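PDB 2GIA: mitochondrial RNA-binding protein 1 from Trypanosoma brucei, which binds guide RNA together with its partner MRP2 and probably acts as a matchmaker that promotes RNA pairing in mitochondrial RNA editing. Local coordinates for residues R68-H71 / V72-A75; S141-D144 / E145-G148. All coordinates share one frame; numbering follows the deposited sequence.

Contact 1 (R68-H71 / V72-A75); sequences RLRH and VDLA
Asp-73 OD2 is gripped by two nitrogens of Arg-70. Arg-70 N reaches Asp-73 OD2 at 2.8 Å, on the anti side of the carboxylate. Arg-70 NE meets Asp-73 OD2 at 3.1 Å, from above the carboxylate plane and on the same face as the backbone N. Asp-73 OD1 takes Arg-70 NH2 at 2.9 Å on its syn side. This is a side-on salt bridge, one guanidinium nitrogen to each oxygen, with the two planes turned 48° apart. The arginine chain folds back over the first turn of helix 71-81 through its bend at CG-CD (chi3 -60°). Val-72 CG1 then lies over one guanidinium face, 3.6 Å from Arg-70 CZ.

Arg-70 is the N-cap residue. Arg-70 O starts the helix by accepting from Leu-74 N at 3.2 Å. Leu-69 CB lies 3.8 Å from Asp-73 CB. His-88 of the same chain also hydrogen-bonds Asp-73 OD1. The aspartate thus closes the helix start with its side chain on the N-cap amide, three residues back. The bound arginine and the nearby helix N-terminus would both be expected to stabilise its negative charge.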
ATOM      1  N   ARG B  68      -2.108   1.709  25.233  1.00 20.89           N
ATOM      2  CA  ARG B  68      -2.891   1.072  24.165  1.00 24.57           C
ATOM      3  C   ARG B  68      -3.756   2.146  23.527  1.00 22.59           C
ATOM      4  O   ARG B  68      -4.444   2.868  24.236  1.00 23.18           O
ATOM      5  CB  ARG B  68      -3.742  -0.040  24.815  1.00 27.15           C
ATOM      6  CG  ARG B  68      -4.561  -0.861  23.859  1.00 38.44           C
ATOM      7  CD  ARG B  68      -5.577  -1.689  24.667  1.00 52.64           C
ATOM      8  NE  ARG B  68      -5.728  -3.028  24.124  1.00 66.67           N
ATOM      9  CZ  ARG B  68      -4.878  -4.034  24.321  1.00 68.44           C
ATOM     10  NH1 ARG B  68      -3.791  -3.873  25.070  1.00 62.82           N
ATOM     11  NH2 ARG B  68      -5.113  -5.211  23.744  1.00 70.57           N
ATOM     12  N   LEU B  69      -3.711   2.282  22.190  1.00 20.09           N
ATOM     13  CA  LEU B  69      -4.512   3.296  21.504  1.00 22.00           C
ATOM     14  C   LEU B  69      -5.753   2.646  20.848  1.00 24.24           C
ATOM     15  O   LEU B  69      -5.875   1.428  20.792  1.00 27.74           O
ATOM     16  CB  LEU B  69      -3.644   4.014  20.437  1.00 22.23           C
ATOM     17  CG  LEU B  69      -2.264   4.559  20.863  1.00 27.52           C
ATOM     18  CD1 LEU B  69      -1.712   5.588  19.818  1.00 22.02           C
ATOM     19  CD2 LEU B  69      -2.348   5.177  22.212  1.00 23.34           C
ATOM     20  N   ARG B  70      -6.661   3.467  20.353  1.00 18.15           N
ATOM     21  CA  ARG B  70      -7.884   2.968  19.710  1.00 26.45           C
ATOM     22  C   ARG B  70      -7.712   2.898  18.193  1.00 25.20           C
ATOM     23  O   ARG B  70      -6.808   3.499  17.635  1.00 20.47           O
ATOM     24  CB  ARG B  70      -9.056   3.909  20.001  1.00 29.00           C
ATOM     25  CG  ARG B  70      -9.477   4.096  21.461  1.00 34.26           C
ATOM     26  CD  ARG B  70     -10.460   5.305  21.524  1.00 37.35           C
ATOM     27  NE  ARG B  70      -9.803   6.533  21.037  1.00 31.94           N
ATOM     28  CZ  ARG B  70     -10.431   7.669  20.744  1.00 43.82           C
ATOM     29  NH1 ARG B  70     -11.755   7.744  20.879  1.00 34.04           N
ATOM     30  NH2 ARG B  70      -9.736   8.732  20.323  1.00 31.64           N
ATOM     31  N   HIS B  71      -8.583   2.166  17.511  1.00 17.39           N
ATOM     32  CA  HIS B  71      -8.482   2.101  16.067  1.00 19.43           C
ATOM     33  C   HIS B  71      -8.465   3.501  15.452  1.00 23.67           C
ATOM     34  O   HIS B  71      -7.698   3.781  14.529  1.00 20.40           O
ATOM     35  CB  HIS B  71      -9.667   1.330  15.472  1.00 21.54           C
ATOM     36  CG  HIS B  71      -9.452   0.904  14.043  1.00 20.62           C
ATOM     37  ND1 HIS B  71     -10.484   0.452  13.245  1.00 19.13           N
ATOM     38  CD2 HIS B  71      -8.324   0.820  13.286  1.00 18.31           C
ATOM     39  CE1 HIS B  71     -10.004   0.108  12.061  1.00 25.52           C
ATOM     40  NE2 HIS B  71      -8.699   0.322  12.055  1.00 20.42           N
ATOM     41  N   VAL B  72      -9.307   4.400  15.949  1.00 20.89           N
ATOM     42  CA  VAL B  72      -9.342   5.728  15.360  1.00 20.03           C
ATOM     43  C   VAL B  72      -8.070   6.548  15.606  1.00 21.00           C
ATOM     44  O   VAL B  72      -7.683   7.394  14.783  1.00 20.08           O
ATOM     45  CB  VAL B  72     -10.653   6.494  15.812  1.00 25.79           C
ATOM     46  CG1 VAL B  72     -10.517   7.032  17.223  1.00 22.36           C
ATOM     47  CG2 VAL B  72     -10.970   7.585  14.804  1.00 29.67           C
ATOM     48  N   ASP B  73      -7.371   6.248  16.696  1.00 21.64           N
ATOM     49  CA  ASP B  73      -6.116   6.954  16.990  1.00 18.90           C
ATOM     50  C   ASP B  73      -5.095   6.539  15.951  1.00 20.28           C
ATOM     51  O   ASP B  73      -4.264   7.345  15.528  1.00 20.58           O
ATOM     52  CB  ASP B  73      -5.584   6.566  18.376  1.00 16.52           C
ATOM     53  CG  ASP B  73      -6.524   7.001  19.507  1.00 23.54           C
ATOM     54  OD1 ASP B  73      -7.044   8.121  19.430  1.00 23.84           O
ATOM     55  OD2 ASP B  73      -6.726   6.216  20.454  1.00 22.52           O
ATOM     56  N   LEU B  74      -5.126   5.270  15.557  1.00 18.21           N
ATOM     57  CA  LEU B  74      -4.163   4.831  14.516  1.00 17.94           C
ATOM     58  C   LEU B  74      -4.404   5.665  13.247  1.00 18.29           C
ATOM     59  O   LEU B  74      -3.473   6.178  12.600  1.00 17.71           O
ATOM     60  CB  LEU B  74      -4.333   3.332  14.248  1.00 18.72           C
ATOM     61  CG  LEU B  74      -3.607   2.777  13.013  1.00 18.29           C
ATOM     62  CD1 LEU B  74      -2.040   2.958  13.103  1.00 14.17           C
ATOM     63  CD2 LEU B  74      -3.938   1.267  12.926  1.00 20.60           C
ATOM     64  N   ALA B  75      -5.663   5.826  12.880  1.00 16.42           N
ATOM     65  CA  ALA B  75      -5.976   6.629  11.702  1.00 18.01           C
ATOM     66  C   ALA B  75      -5.518   8.089  11.895  1.00 16.51           C
ATOM     67  O   ALA B  75      -4.994   8.711  10.963  1.00 19.54           O
ATOM     68  CB  ALA B  75      -7.515   6.553  11.421  1.00 16.81           C
TER

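Contact 2 (S141-D144 / E145-G148)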
ATOM      1  N   SER B 141       1.208   0.689   7.278  1.00 14.59           N
ATOM      2  CA  SER B 141       1.003  -0.755   7.161  1.00 17.32           C
ATOM      3  C   SER B 141      -0.065  -1.219   8.145  1.00 14.85           C
ATOM      4  O   SER B 141      -0.973  -1.998   7.798  1.00 14.51           O
ATOM      5  CB  SER B 141       2.301  -1.538   7.450  1.00 14.76           C
ATOM      6  OG  SER B 141       3.241  -1.419   6.387  1.00 17.22           O
ATOM      7  N   ALA B 142       0.044  -0.760   9.384  1.00 15.04           N
ATOM      8  CA  ALA B 142      -0.898  -1.219  10.408  1.00 15.77           C
ATOM      9  C   ALA B 142      -2.311  -0.806  10.082  1.00 16.86           C
ATOM     10  O   ALA B 142      -3.255  -1.602  10.250  1.00 17.34           O
ATOM     11  CB  ALA B 142      -0.485  -0.672  11.813  1.00 14.58           C
ATOM     12  N   LEU B 143      -2.481   0.432   9.618  1.00 16.97           N
ATOM     13  CA  LEU B 143      -3.837   0.870   9.306  1.00 16.79           C
ATOM     14  C   LEU B 143      -4.369   0.023   8.119  1.00 19.89           C
ATOM     15  O   LEU B 143      -5.516  -0.459   8.129  1.00 16.39           O
ATOM     16  CB  LEU B 143      -3.854   2.366   8.924  1.00 13.55           C
ATOM     17  CG  LEU B 143      -5.231   2.923   8.492  1.00 17.82           C
ATOM     18  CD1 LEU B 143      -6.280   2.773   9.608  1.00 18.52           C
ATOM     19  CD2 LEU B 143      -5.094   4.383   8.193  1.00 19.74           C
ATOM     20  N   ASP B 144      -3.539  -0.197   7.102  1.00 16.21           N
ATOM     21  CA  ASP B 144      -4.044  -1.000   5.969  1.00 20.06           C
ATOM     22  C   ASP B 144      -4.424  -2.449   6.348  1.00 18.98           C
ATOM     23  O   ASP B 144      -5.413  -3.009   5.846  1.00 17.79           O
ATOM     24  CB  ASP B 144      -3.000  -1.033   4.843  1.00 16.42           C
ATOM     25  CG  ASP B 144      -2.954   0.263   4.058  1.00 23.96           C
ATOM     26  OD1 ASP B 144      -3.753   1.168   4.378  1.00 23.16           O
ATOM     27  OD2 ASP B 144      -2.131   0.386   3.118  1.00 23.52           O
ATOM     28  N   GLU B 145      -3.646  -3.066   7.234  1.00 16.89           N
ATOM     29  CA  GLU B 145      -3.903  -4.453   7.650  1.00 14.83           C
ATOM     30  C   GLU B 145      -4.932  -4.550   8.770  1.00 18.49           C
ATOM     31  O   GLU B 145      -5.329  -5.636   9.145  1.00 19.08           O
ATOM     32  CB  GLU B 145      -2.598  -5.106   8.165  1.00 15.85           C
ATOM     33  CG  GLU B 145      -1.468  -5.274   7.089  1.00 16.01           C
ATOM     34  CD  GLU B 145      -1.803  -6.198   5.931  1.00 21.91           C
ATOM     35  OE1 GLU B 145      -2.618  -7.141   6.084  1.00 20.87           O
ATOM     36  OE2 GLU B 145      -1.200  -5.995   4.843  1.00 24.43           O
ATOM     37  N   SER B 146      -5.365  -3.417   9.295  1.00 13.56           N
ATOM     38  CA  SER B 146      -6.244  -3.411  10.463  1.00 17.34           C
ATOM     39  C   SER B 146      -7.689  -3.838  10.231  1.00 25.78           C
ATOM     40  O   SER B 146      -8.437  -4.085  11.176  1.00 21.42           O
ATOM     41  CB  SER B 146      -6.247  -2.017  11.099  1.00 15.75           C
ATOM     42  OG  SER B 146      -6.958  -1.079  10.294  1.00 20.43           O
ATOM     43  N   PHE B 147      -8.094  -3.917   8.983  1.00 15.95           N
ATOM     44  CA  PHE B 147      -9.484  -4.268   8.712  1.00 22.90           C
ATOM     45  C   PHE B 147      -9.730  -5.766   8.668  1.00 22.78           C
ATOM     46  O   PHE B 147     -10.887  -6.215   8.817  1.00 23.91           O
ATOM     47  CB  PHE B 147      -9.916  -3.619   7.377  1.00 15.44           C
ATOM     48  CG  PHE B 147      -9.623  -2.144   7.317  1.00 26.09           C
ATOM     49  CD1 PHE B 147     -10.320  -1.255   8.138  1.00 15.09           C
ATOM     50  CD2 PHE B 147      -8.640  -1.648   6.452  1.00 20.21           C
ATOM     51  CE1 PHE B 147     -10.049   0.100   8.092  1.00 16.85           C
ATOM     52  CE2 PHE B 147      -8.355  -0.299   6.397  1.00 20.47           C
ATOM     53  CZ  PHE B 147      -9.071   0.588   7.226  1.00 22.31           C
ATOM     54  N   GLY B 148      -8.664  -6.533   8.452  1.00 19.69           N
ATOM     55  CA  GLY B 148      -8.787  -7.984   8.393  1.00 21.24           C
ATOM     56  C   GLY B 148      -8.873  -8.629   7.026  1.00 20.86           C
ATOM     57  O   GLY B 148      -9.121  -9.840   6.911  1.00 20.84           O
TER
HETATM   58  O   HOH W   1      -6.940  -5.239   6.221  1.00 21.96           O
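Leu-143 O accepts two bonds from Ser-146, and the tightly packed part of the contact is built round it. Ser-146 OG donates to Leu-143 O at 2.7 Å, tilted 21° from the carbonyl plane. Ser-146 N reaches Leu-143 O at 3.2 Å from well above that plane. The hydroxyl can bend back because OG stands between the backbone N and the carbonyl carbon (chi1 72°).

The Phe-147 ring packs beside this oxygen. Phe-147 CE2 comes within 3.3 Å of Leu-143 O, and one ring face has Ser-146 OG over its centre. Leu-143 CD1 adds a looser apolar touch, 4.3 Å from Phe-147 CZ. The ring also meets Phe-179 of a mitochondrial RNA-binding protein 2 (MRP2) chain edge-to-face. One turn back the helix is still regular: Glu-145 N bonds Ser-141 O at 2.9 Å, and Glu-145 CG packs on that oxygen.

The looser part is the two partly exposed acids, whose carboxylates find their partners outside the contact. Asp-144 forms a salt bridge with Arg-178, on the same MRP2 chain as Phe-179. Glu-145 forms one with Arg-150 of its own chain and a hydrogen bond with His-185 of the other MRP2 chain. A water bridges Asp-144 O and Gly-148 N, donating to Asp-144 O at 2.7 Å and accepting a weak bond from Gly-148 N.

Residues 145-148 form a type I beta turn following helix 130-145. Gly-148 has positive phi (98°), where the chain leaves helical geometry. Leu-143 O is satisfied by Ser-146 and Asp-144 O by a water. Asp-144 pairs with MRP2, and Glu-145 is shared between its own chain and MRP2.

In the fold
Contact 1 lies at the start of helix 71-81 and contact 2 at the C-terminal end of helix 130-145, with their centres about 12 Å apart. They touch directly. His-71 NE2 and Ser-146 OG are 2.8 Å apart, a probable hydrogen bond. Beside it, His-71 CE1 packs 4.0 Å from Phe-147 CE1. Leu-74 packs on helix 130-145 at Leu-143 and Ala-142, with Leu-74 CD2 3.6 Å from Leu-143 CA. Both contacts also touch MRP2: Met-175 of MRP2 packs on His-71, Ala-75 and Phe-147. The pair therefore joins helix packing within the chain to the interface between subunits.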